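Putative NAD-dependent epimerase/dehydratase (Bacillus halodurans, PDB 3E8X) binds NADP and is probably an epimerase, dehydratase or related oxidoreductase of the short-chain dehydrogenase/reductase superfamily, though its substrate and reaction are not established. Local coordinates at residues K124-V129 with S161-T166; S189-S194 with T217-N222. One frame throughout, in Å; residues are numbered along the deposited sequence. Where two conformers were deposited one is given.

In the fold
Contact 1 lies in the buried middle of the Rossmann-type sheet, where strands 125-129 and 164-174 run parallel as the two strands of a beta-alpha-beta unit. Contact 2 is more peripheral: the loop 189-194 lies against strand 216-223. The two meet through strands 164-174 and 216-223, which are neighbours in the sheet, and Thr166 CG2 packs 3.9 Å from Phe218 CE2. Their chemistry follows their place. In contact 1 the backbone bonds of a sheet combine with a buried arginine that grips the next strand; contact 2 has a single backbone hydrogen bond beside a leucine, with its arginine exposed. Bound NADP lies near both.

Contact 1 of 2, residues K124-V129 with S161-T166; sequences KRFIMV and SSLDYT
Four backbone hydrogen bonds join segments 124-129 and 161-166 in parallel register, Phe126 beside Tyr165. Lys124 O receives Asp164 N at 2.7 Å, Phe126 O receives Thr166 N, and Met128 N gives to Thr166 O; the bond from Phe126 N to Asp164 O is longer, 3.3 Å.

Arg125, its CG anti to the backbone N (chi1 -171°) and its chain bent at chi2, brings its guanidinium to Thr166: NH1 and NH2 both grip OG1, at 2.8 and 3.0 Å, near the guanidinium plane. NH1 also reaches Asp164 O, from the face of that carbonyl opposite Phe126 N. At the loop end Lys124 NZ bonds to Ser162 O (2.8 Å) and makes a long salt bridge to Asp164 OD1.

Among apolar groups, Ile127 CD1 sits over one guanidinium face, while Phe126 CD1 meets Leu163 CD1 at 3.6 Å on the other face of the sheet.

With an alanine at Arg125, Thr166 OG1 would probably lose both guanidinium N-H donors and Asp164 O one of its donors. Since Arg125 also bonds to Val208 O and Leu207 O, its buried charge is probably spread over several oxygens, tying the beta-alpha-beta unit to the end of helix 197-207.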
# COMPACT_ATOMS: atom_id res chain seq x y z
N LYS A 124 0.59 3.88 22.91
CA LYS A 124 0.30 2.45 22.74
C LYS A 124 -1.05 2.17 22.05
O LYS A 124 -1.18 1.26 21.27
CB LYS A 124 0.37 1.71 24.11
CG LYS A 124 1.77 1.70 24.73
CD LYS A 124 2.64 0.44 24.38
CE LYS A 124 2.69 -0.05 22.86
NZ LYS A 124 2.45 -1.56 22.81
N ARG A 125 -2.03 2.99 22.36
CA ARG A 125 -3.42 2.71 21.97
C ARG A 125 -3.78 3.33 20.63
O ARG A 125 -3.67 4.53 20.43
CB ARG A 125 -4.36 3.15 23.10
CG ARG A 125 -5.81 2.71 22.92
CD ARG A 125 -5.97 1.20 22.84
NE ARG A 125 -7.36 0.72 22.95
CZ ARG A 125 -7.86 -0.26 22.21
NH1 ARG A 125 -7.13 -0.88 21.32
NH2 ARG A 125 -9.12 -0.62 22.35
N PHE A 126 -4.20 2.48 19.69
CA PHE A 126 -4.50 2.89 18.34
C PHE A 126 -5.80 2.22 17.85
O PHE A 126 -5.91 0.97 17.82
CB PHE A 126 -3.33 2.55 17.43
CG PHE A 126 -3.34 3.27 16.10
CD1 PHE A 126 -2.39 4.26 15.84
CD2 PHE A 126 -4.25 2.93 15.11
CE1 PHE A 126 -2.39 4.91 14.62
CE2 PHE A 126 -4.26 3.60 13.88
CZ PHE A 126 -3.33 4.60 13.64
N ILE A 127 -6.78 3.04 17.48
CA ILE A 127 -8.02 2.54 16.87
C ILE A 127 -8.08 2.96 15.38
O ILE A 127 -8.04 4.15 15.03
CB ILE A 127 -9.29 3.11 17.61
CG1 ILE A 127 -9.04 3.18 19.16
CG2 ILE A 127 -10.60 2.35 17.16
CD1 ILE A 127 -8.74 1.89 19.80
N MSE A 128 -8.13 1.96 14.51
CA MSE A 128 -8.30 2.14 13.10
C MSE A 128 -9.78 2.04 12.71
O MSE A 128 -10.48 1.09 13.06
CB MSE A 128 -7.51 1.07 12.37
CG MSE A 128 -7.82 0.98 10.91
SE MSE A 128 -7.04 2.56 10.07
CE MSE A 128 -5.18 2.16 10.07
N VAL A 129 -10.26 3.05 11.99
CA VAL A 129 -11.56 3.00 11.32
C VAL A 129 -11.30 2.55 9.90
O VAL A 129 -10.80 3.29 9.08
CB VAL A 129 -12.30 4.35 11.37
CG1 VAL A 129 -13.68 4.25 10.74
CG2 VAL A 129 -12.38 4.84 12.81
N SER A 161 2.46 -3.85 13.50
CA SER A 161 3.05 -2.90 14.43
C SER A 161 3.13 -3.47 15.85
O SER A 161 2.60 -4.53 16.16
CB SER A 161 2.22 -1.60 14.46
OG SER A 161 1.04 -1.76 15.23
N SER A 162 3.77 -2.72 16.74
CA SER A 162 3.81 -3.06 18.15
C SER A 162 2.68 -2.44 18.97
O SER A 162 2.71 -2.50 20.20
CB SER A 162 5.12 -2.57 18.74
OG SER A 162 5.04 -1.16 18.88
N LEU A 163 1.69 -1.84 18.31
CA LEU A 163 0.67 -1.05 19.00
C LEU A 163 -0.46 -1.90 19.61
O LEU A 163 -0.74 -3.01 19.18
CB LEU A 163 0.10 0.00 18.05
CG LEU A 163 1.06 1.04 17.46
CD1 LEU A 163 0.28 1.94 16.44
CD2 LEU A 163 1.76 1.88 18.53
N ASP A 164 -1.11 -1.35 20.64
CA ASP A 164 -2.26 -2.00 21.25
C ASP A 164 -3.47 -1.57 20.43
O ASP A 164 -4.16 -0.61 20.77
CB ASP A 164 -2.41 -1.55 22.69
CG ASP A 164 -1.41 -2.17 23.62
OD1 ASP A 164 -0.76 -3.19 23.27
OD2 ASP A 164 -1.29 -1.62 24.74
N TYR A 165 -3.72 -2.28 19.35
CA TYR A 165 -4.63 -1.81 18.33
C TYR A 165 -6.00 -2.42 18.47
O TYR A 165 -6.16 -3.47 19.06
CB TYR A 165 -4.08 -2.06 16.90
CG TYR A 165 -3.99 -3.51 16.47
CD1 TYR A 165 -5.09 -4.17 15.94
CD2 TYR A 165 -2.79 -4.24 16.58
CE1 TYR A 165 -5.03 -5.51 15.55
CE2 TYR A 165 -2.73 -5.61 16.19
CZ TYR A 165 -3.84 -6.21 15.66
OH TYR A 165 -3.81 -7.54 15.28
N THR A 166 -6.99 -1.75 17.89
CA THR A 166 -8.29 -2.36 17.56
C THR A 166 -8.65 -1.79 16.19
O THR A 166 -8.54 -0.57 15.98
CB THR A 166 -9.41 -1.99 18.58
OG1 THR A 166 -9.00 -2.36 19.89
CG2 THR A 166 -10.71 -2.72 18.20

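Contact 2 of 2, residues S189-S194 with T217-N222; sequences SEITRS and TFEVLN
Leu221 reaches from strand 216-223 into the bend of the loop 189-194, and the closer packing gathers around it. Leu221 CD2 lies 3.8 Å from Arg193 O and 4.2 Å from Ile191 CG2, while the other branch, CD1, meets Ile191 CD1, also at 4.2 Å. With CG anti to the carbonyl carbon (chi1 -56°), the leucine fork sets both methyls against Ile191 and CD2 against Arg193 as well. Next to it Asn222 N gives a nearly straight hydrogen bond to Ser194 O, 3.0 Å with an angle of 167° at the hydrogen, and Asn222 CB packs on the same oxygen.

The exposed side is looser. Arg193 crosses Asn222 at about a right angle and lays one guanidinium face over Asn222 O, 3.3 Å from the plane and to one side of the group's centre. Arg193 NE is 3.4 Å from Asn222 O, but the angle is too poor for a hydrogen bond.

Polar ends turn elsewhere: Glu219 bonds to His187 and Phe188 N, and Asn222 to Asp199, Thr196 N and Lys181 O. The loop runs obliquely to strand 216-223, their touching parts 49° apart in direction; the strand itself lies between strands 164-174 and 181-185, and the loop leads through strand 195-196 into helix 197-207, where Asp199 receives the Asn222 amide.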
# COMPACT_ATOMS: atom_id res chain seq x y z
N SER A 189 -20.17 -13.45 6.37
CA SER A 189 -20.20 -14.17 5.11
C SER A 189 -21.04 -13.45 4.09
O SER A 189 -20.89 -13.69 2.91
CB SER A 189 -20.75 -15.58 5.30
OG SER A 189 -21.96 -15.49 6.02
N GLU A 190 -21.93 -12.57 4.54
CA GLU A 190 -22.54 -11.57 3.67
C GLU A 190 -22.87 -10.28 4.42
O GLU A 190 -23.02 -10.29 5.65
CB GLU A 190 -23.78 -12.13 3.00
CG GLU A 190 -24.92 -12.38 3.97
CD GLU A 190 -26.10 -13.03 3.29
OE1 GLU A 190 -26.12 -13.12 2.02
OE2 GLU A 190 -27.03 -13.45 4.02
N ILE A 191 -22.99 -9.19 3.68
CA ILE A 191 -23.33 -7.88 4.22
C ILE A 191 -24.67 -7.50 3.61
O ILE A 191 -24.77 -7.31 2.39
CB ILE A 191 -22.27 -6.80 3.82
CG1 ILE A 191 -20.87 -7.20 4.33
CG2 ILE A 191 -22.67 -5.41 4.30
CD1 ILE A 191 -20.69 -7.21 5.84
N THR A 192 -25.71 -7.42 4.43
CA THR A 192 -27.07 -7.14 3.96
C THR A 192 -27.67 -5.95 4.72
O THR A 192 -28.87 -5.67 4.65
CB THR A 192 -27.96 -8.37 4.18
OG1 THR A 192 -27.86 -8.74 5.56
CG2 THR A 192 -27.52 -9.54 3.28
N ARG A 193 -26.81 -5.24 5.43
CA ARG A 193 -27.22 -4.12 6.26
C ARG A 193 -26.16 -3.01 6.21
O ARG A 193 -25.05 -3.21 5.70
CB ARG A 193 -27.48 -4.58 7.71
CG ARG A 193 -28.80 -5.37 7.89
CD ARG A 193 -29.34 -5.36 9.35
NE ARG A 193 -29.74 -4.02 9.83
CZ ARG A 193 -30.52 -3.79 10.89
NH1 ARG A 193 -31.02 -4.80 11.61
NH2 ARG A 193 -30.80 -2.54 11.24
N SER A 194 -26.55 -1.86 6.72
CA SER A 194 -25.74 -0.65 6.86
C SER A 194 -25.43 -0.40 8.32
O SER A 194 -25.91 -1.12 9.20
CB SER A 194 -26.56 0.55 6.36
OG SER A 194 -26.17 0.94 5.08
N THR A 217 -9.78 -7.37 15.52
CA THR A 217 -10.29 -6.84 14.26
C THR A 217 -11.71 -7.38 14.11
O THR A 217 -11.91 -8.61 14.16
CB THR A 217 -9.41 -7.27 13.02
OG1 THR A 217 -8.07 -6.81 13.21
CG2 THR A 217 -10.02 -6.77 11.64
N PHE A 218 -12.68 -6.50 13.88
CA PHE A 218 -14.06 -6.96 13.69
C PHE A 218 -14.83 -6.07 12.74
O PHE A 218 -14.58 -4.86 12.63
CB PHE A 218 -14.82 -7.11 15.07
CG PHE A 218 -15.04 -5.81 15.78
CD1 PHE A 218 -16.23 -5.11 15.61
CD2 PHE A 218 -14.03 -5.23 16.53
CE1 PHE A 218 -16.42 -3.87 16.23
CE2 PHE A 218 -14.20 -4.00 17.13
CZ PHE A 218 -15.40 -3.33 17.00
N GLU A 219 -15.82 -6.69 12.11
CA GLU A 219 -16.80 -5.98 11.27
C GLU A 219 -18.06 -5.63 12.11
O GLU A 219 -18.41 -6.34 13.03
CB GLU A 219 -17.14 -6.80 10.03
CG GLU A 219 -15.90 -7.08 9.16
CD GLU A 219 -16.13 -8.08 8.02
OE1 GLU A 219 -17.31 -8.43 7.74
OE2 GLU A 219 -15.11 -8.52 7.44
N VAL A 220 -18.68 -4.49 11.80
CA VAL A 220 -19.81 -3.98 12.58
C VAL A 220 -20.92 -3.42 11.69
O VAL A 220 -20.64 -2.60 10.80
CB VAL A 220 -19.36 -3.01 13.74
CG1 VAL A 220 -18.64 -1.74 13.23
CG2 VAL A 220 -20.54 -2.75 14.71
N LEU A 221 -22.15 -3.94 11.90
CA LEU A 221 -23.37 -3.48 11.24
C LEU A 221 -24.37 -3.01 12.29
O LEU A 221 -24.20 -3.28 13.48
CB LEU A 221 -23.98 -4.63 10.40
CG LEU A 221 -23.05 -5.26 9.33
CD1 LEU A 221 -23.69 -6.46 8.63
CD2 LEU A 221 -22.55 -4.21 8.32
N ASN A 222 -25.42 -2.27 11.88
CA ASN A 222 -26.55 -2.09 12.81
C ASN A 222 -27.22 -3.44 12.95
O ASN A 222 -27.21 -4.25 12.03
CB ASN A 222 -27.58 -1.01 12.39
CG ASN A 222 -27.16 0.43 12.80
OD1 ASN A 222 -27.05 1.28 11.93
ND2 ASN A 222 -26.97 0.71 14.11